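Local coordinates for protein FI20010p1 (Drosophila melanogaster, PDB 7CFB) that probably acts in piRNA amplification and gene silencing in the fly through extended Tudor domains, at residues A[29-34]-A[63-68]; A[35-40]-A[124-129]; A[55-60]-A[164-169]. All blocks are in the same frame, centred on the assembly; numbering follows the deposited sequence.

Interaction 1 of 3, residues A[29-34]-A[63-68]; sequences TRRDIY and CAYVAK. With SO4 (sulfate ion), chain C.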
loop_
_atom_site.group_PDB
_atom_site.type_symbol
_atom_site.label_atom_id
_atom_site.label_comp_id
_atom_site.label_asym_id
_atom_site.label_seq_id
_atom_site.Cartn_x
_atom_site.Cartn_y
_atom_site.Cartn_z
ATOM N N THR A 29 -5.166 -13.291 8.160
ATOM C CA THR A 29 -5.487 -12.065 8.921
ATOM C C THR A 29 -4.657 -10.886 8.398
ATOM O O THR A 29 -3.772 -11.105 7.613
ATOM C CB THR A 29 -5.180 -12.232 10.412
ATOM O OG1 THR A 29 -3.789 -12.463 10.583
ATOM C CG2 THR A 29 -5.966 -13.335 11.072
ATOM N N ARG A 30 -4.970 -9.693 8.867
ATOM C CA ARG A 30 -4.251 -8.480 8.449
ATOM C C ARG A 30 -2.779 -8.593 8.852
ATOM O O ARG A 30 -1.957 -8.258 8.046
ATOM C CB ARG A 30 -5.005 -7.274 8.979
ATOM C CG ARG A 30 -6.394 -7.155 8.384
ATOM C CD ARG A 30 -7.065 -5.878 8.759
ATOM N NE ARG A 30 -8.258 -5.641 7.990
ATOM C CZ ARG A 30 -9.014 -4.583 8.142
ATOM N NH1 ARG A 30 -8.720 -3.697 9.065
ATOM N NH2 ARG A 30 -10.081 -4.420 7.404
ATOM N N ARG A 31 -2.487 -9.092 10.047
ATOM C CA ARG A 31 -1.082 -9.264 10.476
ATOM C C ARG A 31 -0.393 -10.310 9.602
ATOM O O ARG A 31 0.695 -10.050 9.178
ATOM C CB ARG A 31 -0.994 -9.631 11.957
ATOM C CG ARG A 31 -1.337 -8.505 12.920
ATOM C CD ARG A 31 -0.768 -7.116 12.645
ATOM N NE ARG A 31 0.674 -7.083 12.448
ATOM C CZ ARG A 31 1.316 -6.555 11.408
ATOM N NH1 ARG A 31 2.627 -6.632 11.367
ATOM N NH2 ARG A 31 0.666 -5.953 10.425
ATOM N N ASP A 32 -1.059 -11.422 9.321
ATOM C CA ASP A 32 -0.447 -12.508 8.534
ATOM C C ASP A 32 -0.149 -12.065 7.106
ATOM O O ASP A 32 0.940 -12.291 6.707
ATOM C CB ASP A 32 -1.291 -13.778 8.541
ATOM C CG ASP A 32 -1.315 -14.515 9.867
ATOM O OD1 ASP A 32 -0.501 -14.203 10.709
ATOM O OD2 ASP A 32 -2.173 -15.365 10.036
ATOM N N ILE A 33 -1.063 -11.363 6.435
ATOM C CA ILE A 33 -0.858 -10.970 5.008
ATOM C C ILE A 33 0.366 -10.066 4.898
ATOM O O ILE A 33 1.133 -10.269 4.018
ATOM C CB ILE A 33 -2.122 -10.391 4.344
ATOM C CG1 ILE A 33 -1.939 -10.167 2.843
ATOM C CG2 ILE A 33 -2.579 -9.123 5.016
ATOM C CD1 ILE A 33 -1.552 -11.371 2.089
ATOM N N TYR A 34 0.555 -9.174 5.852
ATOM C CA TYR A 34 1.745 -8.302 5.895
ATOM C C TYR A 34 3.006 -9.157 5.981
ATOM O O TYR A 34 3.942 -8.839 5.316
ATOM C CB TYR A 34 1.707 -7.423 7.135
ATOM C CG TYR A 34 2.951 -6.607 7.286
ATOM C CD1 TYR A 34 3.139 -5.493 6.508
ATOM C CD2 TYR A 34 3.962 -6.987 8.135
ATOM C CE1 TYR A 34 4.281 -4.736 6.593
ATOM C CE2 TYR A 34 5.098 -6.228 8.251
ATOM C CZ TYR A 34 5.262 -5.093 7.488
ATOM O OH TYR A 34 6.388 -4.354 7.580
ATOM N N CYS A 63 0.233 1.989 14.836
ATOM C CA CYS A 63 1.399 1.908 13.931
ATOM C C CYS A 63 1.237 2.758 12.672
ATOM O O CYS A 63 0.130 3.071 12.299
ATOM C CB CYS A 63 1.517 0.503 13.389
ATOM S SG CYS A 63 0.422 0.350 11.968
ATOM N N ALA A 64 2.374 3.090 12.077
ATOM C CA ALA A 64 2.531 3.875 10.843
ATOM C C ALA A 64 3.256 3.029 9.794
ATOM O O ALA A 64 3.642 1.928 10.088
ATOM C CB ALA A 64 3.282 5.128 11.120
ATOM N N TYR A 65 3.303 3.522 8.572
ATOM C CA TYR A 65 3.983 2.817 7.465
ATOM C C TYR A 65 4.911 3.774 6.718
ATOM O O TYR A 65 4.529 4.883 6.451
ATOM C CB TYR A 65 2.954 2.164 6.557
ATOM C CG TYR A 65 2.251 0.977 7.147
ATOM C CD1 TYR A 65 1.133 1.131 7.937
ATOM C CD2 TYR A 65 2.695 -0.302 6.901
ATOM C CE1 TYR A 65 0.480 0.048 8.479
ATOM C CE2 TYR A 65 2.054 -1.398 7.429
ATOM C CZ TYR A 65 0.943 -1.221 8.222
ATOM O OH TYR A 65 0.312 -2.283 8.750
ATOM N N VAL A 66 6.109 3.304 6.399
ATOM C CA VAL A 66 7.095 4.108 5.636
ATOM C C VAL A 66 7.449 3.367 4.353
ATOM O O VAL A 66 7.431 2.156 4.362
ATOM C CB VAL A 66 8.332 4.489 6.459
ATOM C CG1 VAL A 66 7.978 5.436 7.578
ATOM C CG2 VAL A 66 9.060 3.281 6.985
ATOM N N ALA A 67 7.677 4.115 3.283
ATOM C CA ALA A 67 8.000 3.540 1.965
ATOM C C ALA A 67 9.177 4.268 1.342
ATOM O O ALA A 67 9.162 5.479 1.296
ATOM C CB ALA A 67 6.799 3.590 1.078
ATOM N N LYS A 68 10.162 3.509 0.907
ATOM C CA LYS A 68 11.337 4.104 0.245
ATOM C C LYS A 68 10.960 4.710 -1.102
ATOM O O LYS A 68 11.419 5.767 -1.362
ATOM C CB LYS A 68 12.503 3.128 0.199
ATOM C CG LYS A 68 13.587 3.419 1.214
ATOM C CD LYS A 68 14.286 4.683 0.915
ATOM C CE LYS A 68 15.641 4.816 1.557
ATOM N NZ LYS A 68 16.166 6.177 1.351
HETATM S S SO4 C . -4.472 -10.457 13.646
HETATM O O1 SO4 C . -3.678 -9.867 14.720
HETATM O O2 SO4 C . -4.499 -9.551 12.498
HETATM O O3 SO4 C . -5.833 -10.677 14.123
HETATM O O4 SO4 C . -3.881 -11.733 13.252
#

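Interaction 2 of 3, residues A[35-40]-A[124-129]; sequences NQILKD and DAYLID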
loop_
_atom_site.group_PDB
_atom_site.type_symbol
_atom_site.label_atom_id
_atom_site.label_comp_id
_atom_site.label_asym_id
_atom_site.label_seq_id
_atom_site.Cartn_x
_atom_site.Cartn_y
_atom_site.Cartn_z
ATOM N N ASN A 35 2.990 -10.204 6.797
ATOM C CA ASN A 35 4.121 -11.153 6.947
ATOM C C ASN A 35 4.363 -11.960 5.675
ATOM O O ASN A 35 5.466 -12.317 5.477
ATOM C CB ASN A 35 4.018 -11.993 8.218
ATOM C CG ASN A 35 4.187 -11.151 9.454
ATOM O OD1 ASN A 35 4.961 -10.224 9.475
ATOM N ND2 ASN A 35 3.457 -11.462 10.495
ATOM N N GLN A 36 3.326 -12.310 4.918
ATOM C CA GLN A 36 3.538 -13.175 3.736
ATOM C C GLN A 36 4.074 -12.431 2.519
ATOM O O GLN A 36 4.638 -13.093 1.699
ATOM C CB GLN A 36 2.279 -13.834 3.183
ATOM C CG GLN A 36 1.250 -14.258 4.195
ATOM C CD GLN A 36 1.643 -15.454 5.013
ATOM O OE1 GLN A 36 2.604 -15.423 5.763
ATOM N NE2 GLN A 36 0.858 -16.501 4.909
ATOM N N ILE A 37 3.838 -11.122 2.390
ATOM C CA ILE A 37 4.276 -10.380 1.165
ATOM C C ILE A 37 5.778 -10.069 1.223
ATOM O O ILE A 37 6.299 -9.902 2.343
ATOM C CB ILE A 37 3.436 -9.099 0.974
ATOM C CG1 ILE A 37 3.614 -8.123 2.140
ATOM C CG2 ILE A 37 1.973 -9.444 0.744
ATOM C CD1 ILE A 37 2.566 -7.037 2.196
ATOM N N LEU A 38 6.441 -9.995 0.059
ATOM C CA LEU A 38 7.875 -9.661 0.040
ATOM C C LEU A 38 8.105 -8.217 0.504
ATOM O O LEU A 38 7.390 -7.361 0.096
ATOM C CB LEU A 38 8.432 -9.927 -1.352
ATOM C CG LEU A 38 9.875 -9.509 -1.567
ATOM C CD1 LEU A 38 10.827 -10.435 -0.852
ATOM C CD2 LEU A 38 10.191 -9.426 -3.034
ATOM N N LYS A 39 9.095 -8.012 1.358
ATOM C CA LYS A 39 9.439 -6.676 1.884
ATOM C C LYS A 39 10.961 -6.481 1.873
ATOM O O LYS A 39 11.659 -7.381 2.281
ATOM C CB LYS A 39 8.895 -6.531 3.303
ATOM C CG LYS A 39 7.396 -6.663 3.465
ATOM C CD LYS A 39 6.908 -6.504 4.875
ATOM C CE LYS A 39 7.047 -7.732 5.743
ATOM N NZ LYS A 39 7.060 -8.986 4.973
ATOM N N ASP A 40 11.440 -5.330 1.414
ATOM C CA ASP A 40 12.887 -5.011 1.422
ATOM C C ASP A 40 13.237 -4.265 2.712
ATOM O O ASP A 40 13.211 -3.056 2.729
ATOM C CB ASP A 40 13.353 -4.338 0.136
ATOM C CG ASP A 40 14.859 -4.219 0.048
ATOM O OD1 ASP A 40 15.498 -4.452 1.024
ATOM O OD2 ASP A 40 15.353 -3.916 -1.009
ATOM N N ASP A 124 -11.716 -8.781 2.444
ATOM C CA ASP A 124 -10.723 -7.937 3.092
ATOM C C ASP A 124 -9.487 -7.897 2.205
ATOM O O ASP A 124 -8.989 -8.948 1.782
ATOM C CB ASP A 124 -10.375 -8.471 4.483
ATOM C CG ASP A 124 -9.631 -7.456 5.327
ATOM O OD1 ASP A 124 -9.842 -6.241 5.126
ATOM O OD2 ASP A 124 -8.838 -7.876 6.196
ATOM N N ALA A 125 -9.023 -6.697 1.918
ATOM C CA ALA A 125 -7.903 -6.521 0.983
ATOM C C ALA A 125 -6.834 -5.617 1.578
ATOM O O ALA A 125 -7.149 -4.799 2.397
ATOM C CB ALA A 125 -8.428 -5.961 -0.304
ATOM N N TYR A 126 -5.611 -5.788 1.119
ATOM C CA TYR A 126 -4.475 -4.983 1.601
ATOM C C TYR A 126 -3.795 -4.250 0.443
ATOM O O TYR A 126 -3.428 -4.842 -0.508
ATOM C CB TYR A 126 -3.510 -5.892 2.353
ATOM C CG TYR A 126 -2.300 -5.221 2.934
ATOM C CD1 TYR A 126 -2.428 -4.115 3.738
ATOM C CD2 TYR A 126 -1.033 -5.686 2.679
ATOM C CE1 TYR A 126 -1.338 -3.495 4.299
ATOM C CE2 TYR A 126 0.075 -5.062 3.209
ATOM C CZ TYR A 126 -0.076 -3.965 4.028
ATOM O OH TYR A 126 0.978 -3.333 4.576
ATOM N N LEU A 127 -3.620 -2.959 0.609
ATOM C CA LEU A 127 -2.904 -2.134 -0.382
ATOM C C LEU A 127 -1.440 -2.183 0.046
ATOM O O LEU A 127 -1.042 -1.419 0.875
ATOM C CB LEU A 127 -3.501 -0.728 -0.367
ATOM C CG LEU A 127 -4.995 -0.647 -0.637
ATOM C CD1 LEU A 127 -5.401 0.750 -0.986
ATOM C CD2 LEU A 127 -5.393 -1.571 -1.752
ATOM N N ILE A 128 -0.693 -3.069 -0.591
ATOM C CA ILE A 128 0.702 -3.419 -0.203
ATOM C C ILE A 128 1.630 -2.208 -0.246
ATOM O O ILE A 128 2.544 -2.185 0.519
ATOM C CB ILE A 128 1.227 -4.650 -0.964
ATOM C CG1 ILE A 128 1.536 -4.362 -2.429
ATOM C CG2 ILE A 128 0.295 -5.829 -0.800
ATOM C CD1 ILE A 128 2.153 -5.497 -3.163
ATOM N N ASP A 129 1.442 -1.301 -1.185
ATOM C CA ASP A 129 2.328 -0.123 -1.307
ATOM C C ASP A 129 1.932 1.011 -0.365
ATOM O O ASP A 129 2.780 1.832 -0.133
ATOM C CB ASP A 129 2.513 0.270 -2.771
ATOM C CG ASP A 129 3.072 -0.861 -3.603
ATOM O OD1 ASP A 129 3.869 -1.586 -3.092
ATOM O OD2 ASP A 129 2.649 -1.019 -4.701
#

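Interaction 3 of 3, residues A[55-60]-A[164-169]; sequences ASVDVT and CDIANM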
loop_
_atom_site.group_PDB
_atom_site.type_symbol
_atom_site.label_atom_id
_atom_site.label_comp_id
_atom_site.label_asym_id
_atom_site.label_seq_id
_atom_site.Cartn_x
_atom_site.Cartn_y
_atom_site.Cartn_z
ATOM N N ALA A 55 3.879 6.609 4.393
ATOM C CA ALA A 55 2.825 6.002 3.561
ATOM C C ALA A 55 1.439 6.179 4.172
ATOM O O ALA A 55 0.573 6.601 3.490
ATOM C CB ALA A 55 3.150 4.559 3.357
ATOM N N SER A 56 1.304 5.892 5.445
ATOM C CA SER A 56 -0.001 6.014 6.114
ATOM C C SER A 56 0.220 6.061 7.617
ATOM O O SER A 56 1.239 5.600 8.087
ATOM C CB SER A 56 -0.919 4.889 5.753
ATOM O OG SER A 56 -0.365 3.648 6.071
ATOM N N VAL A 57 -0.714 6.643 8.326
ATOM C CA VAL A 57 -0.607 6.643 9.801
ATOM C C VAL A 57 -1.927 6.046 10.241
ATOM O O VAL A 57 -2.933 6.600 9.907
ATOM C CB VAL A 57 -0.352 8.063 10.317
ATOM C CG1 VAL A 57 -0.807 8.250 11.745
ATOM C CG2 VAL A 57 1.101 8.434 10.168
ATOM N N ASP A 58 -1.903 4.877 10.839
ATOM C CA ASP A 58 -3.191 4.264 11.207
ATOM C C ASP A 58 -3.407 4.581 12.677
ATOM O O ASP A 58 -3.026 3.765 13.501
ATOM C CB ASP A 58 -3.171 2.766 10.926
ATOM C CG ASP A 58 -4.463 2.077 11.286
ATOM O OD1 ASP A 58 -5.351 2.758 11.758
ATOM O OD2 ASP A 58 -4.555 0.875 11.072
ATOM N N VAL A 59 -4.197 5.611 12.967
ATOM C CA VAL A 59 -4.408 6.087 14.367
ATOM C C VAL A 59 -5.417 5.213 15.121
ATOM O O VAL A 59 -5.682 5.544 16.254
ATOM C CB VAL A 59 -4.693 7.596 14.483
ATOM C CG1 VAL A 59 -4.234 8.130 15.817
ATOM C CG2 VAL A 59 -4.009 8.400 13.396
ATOM N N THR A 60 -5.929 4.194 14.441
ATOM C CA THR A 60 -6.838 3.218 15.048
ATOM C C THR A 60 -6.035 1.983 15.407
ATOM O O THR A 60 -6.531 1.175 16.131
ATOM C CB THR A 60 -7.958 2.868 14.073
ATOM O OG1 THR A 60 -7.509 1.803 13.248
ATOM C CG2 THR A 60 -8.318 4.047 13.210
ATOM N N CYS A 164 6.958 11.043 19.396
ATOM C CA CYS A 164 6.319 12.006 18.480
ATOM C C CYS A 164 4.807 11.995 18.678
ATOM O O CYS A 164 4.300 11.075 19.286
ATOM C CB CYS A 164 6.622 11.683 17.025
ATOM S SG CYS A 164 6.046 10.051 16.516
ATOM N N ASP A 165 4.146 12.991 18.115
ATOM C CA ASP A 165 2.675 13.097 18.167
ATOM C C ASP A 165 2.152 12.405 16.914
ATOM O O ASP A 165 2.198 12.995 15.851
ATOM C CB ASP A 165 2.281 14.568 18.268
ATOM C CG ASP A 165 0.805 14.847 18.414
ATOM O OD1 ASP A 165 0.087 13.977 18.844
ATOM O OD2 ASP A 165 0.411 15.942 18.085
ATOM N N ILE A 166 1.635 11.205 17.092
ATOM C CA ILE A 166 1.120 10.384 15.975
ATOM C C ILE A 166 -0.006 11.141 15.296
ATOM O O ILE A 166 -0.036 11.142 14.084
ATOM C CB ILE A 166 0.620 9.055 16.532
ATOM C CG1 ILE A 166 1.726 8.355 17.311
ATOM C CG2 ILE A 166 0.064 8.188 15.436
ATOM C CD1 ILE A 166 2.000 9.005 18.664
ATOM N N ALA A 167 -0.876 11.777 16.063
ATOM C CA ALA A 167 -1.990 12.509 15.431
ATOM C C ALA A 167 -1.438 13.606 14.527
ATOM O O ALA A 167 -1.924 13.775 13.438
ATOM C CB ALA A 167 -2.882 13.078 16.501
ATOM N N ASN A 168 -0.430 14.320 14.989
ATOM C CA ASN A 168 0.196 15.392 14.178
ATOM C C ASN A 168 0.892 14.791 12.959
ATOM O O ASN A 168 0.836 15.387 11.914
ATOM C CB ASN A 168 1.087 16.333 14.982
ATOM C CG ASN A 168 1.436 17.546 14.156
ATOM O OD1 ASN A 168 0.621 18.009 13.365
ATOM N ND2 ASN A 168 2.652 18.037 14.288
ATOM N N MET A 169 1.463 13.595 13.107
ATOM C CA MET A 169 2.182 12.862 12.043
ATOM C C MET A 169 1.228 12.515 10.896
ATOM O O MET A 169 1.661 12.547 9.782
ATOM C CB MET A 169 2.835 11.605 12.601
ATOM C CG MET A 169 4.013 11.877 13.490
ATOM S SD MET A 169 5.238 12.959 12.801
ATOM C CE MET A 169 5.841 11.928 11.480
#

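Interaction 1 of 3, residues A[29-34]-A[63-68]
In the first extended Tudor domain of Krimper, helix 30-36 reaches strand 64-67 of a mixed beta sheet through Arg31, Tyr34 and Tyr65, a small case of the general rule that long side chains can join elements whose backbones stay well apart. The CA atoms of Tyr34 and Tyr65 are 11.5 Å apart, and the two tyrosine side chains reach across that separation. Tyr34 carries its ring out at chi1 175°, CG opposite the backbone N, which brings CE1 to the edge of the Tyr65 ring, near its plane, 4.1 Å from CE2. The two side chains run past each other in opposite directions. Arg31 comes near the hydroxyl end of Tyr65: its chain is bent at chi2 and chi3, which carries NH2 to 4.0 Å from Tyr65 OH, with guanidinium and ring planes 62° apart. That is proximity rather than a bond; the Tyr65 hydroxyl has a weak hydrogen bond with Arg158, and the Tyr34 hydroxyl is paired with Ser187 O and Arg158 N. At the other end of the segment Thr29 caps the helix, its OG1 accepting from Asp32 N. A sulfate, probably from the crystallisation liquor, rests over this N-terminus, where the helix dipole would be expected to favour an anion. Arg31 N donates to sulfate O2 at 3.2 Å, and Thr29 OG1 donates to sulfate O4 at 2.8 Å.

Interaction 2 of 3, residues A[35-40]-A[124-129]
The Tyr126 ring has the backbone N of Ile128 over one face, 4.2 Å above the plane and offset toward the rim, while Ile37 CD1 meets its edge in plane. His133 also stacks with this ring. The edge approach is tight, with Ile37 CD1 only 3.3 Å from Tyr126 CE2, and the two side chains cross at about a right angle. Ile37 is the first residue to leave helical geometry after helix 30-36; its CG1 sits between the backbone N and the carbonyl carbon (chi1 62°), and the extended second torsion (chi2 -165°) puts CD1 at the ring edge. The same methyl touches Ile128 CG2 at 3.9 Å, so one carbon touches both Tyr126, next to last in strand 123-127, and Ile128 just after the strand. Behind Ile37 the chain is secured by polar bonds: Lys39 NZ donates to Ile37 O at 2.9 Å, nearly along the C=O axis, and also bonds Tyr34 O, which ties the departing chain back to the helix end. The case illustrates a division of labour: the contact between the segments is wholly apolar and buried, resting on dispersion and shape, one methyl set against a ring edge, while the local lysine bonds probably fix the backbone that presents it.

Interaction 3 of 3, residues A[55-60]-A[164-169]
Val57 CB points toward helix 166-169 and divides there into two methyls, each with its own part of the helix to meet. CG1, roughly anti to the backbone N (chi1 155°), lies 3.8 Å from Ile166 CG2 and equally close to the Ile166 carbonyl oxygen. CG2, beside the backbone N, faces the end of the helix instead: it is 4.1 Å from the Met169 carbonyl carbon and 4.4 Å from Met169 CB. One branched residue thus spans about a turn of helix, an example of one beta-branched side chain using its two methyls on separate partners. Ile166 receives it with its CG2 branch, and the same methyl is approached by Val59 CG1 at 4.3 Å. Shortened to an alanine, Val57 would lose both methyls, which would probably open a gap at Met169 and leave Ile166 CG2 with only the longer approach from Val59. After the strand, Asp58 turns away from the helix and builds an Asx turn: its OD1 accepts from Thr60 N at 3.1 Å, from above the carboxylate plane, and from Thr60 OG1 at 2.8 Å on the syn side. The contact lies at the end of strand 49-57, where Val57 also packs on Ala64 of strand 64-67 and on His170 and Val173 past the helix, while Met169 leans on Pro193 of strand 189-194.

How the interactions relate
Interactions 1 and 2, with centres about 7 Å apart, share helix 30-36 and are joined, in part through buried side chains. Tyr126 OH packs against both Tyr34 CD1 and Tyr65 CE2, at 3.6 Å each, so the Tyr126 hydroxyl lies against both rings of interaction 1, and a salt bridge of 2.9 Å from Arg30 NE to Asp124 OD2 joins the same helix to strand 123-127. Interaction 3 lies about 14 Å from interaction 1, centre to centre, and is coupled to it through the sheet: Ala55 and Ser56 both face Tyr65 in a classic beta bulge. Interactions 2 and 3 do not touch: their centres are about 19 Å apart and their nearest atoms about 4 Å. The sulfate belongs to interaction 1 and marks the helix start.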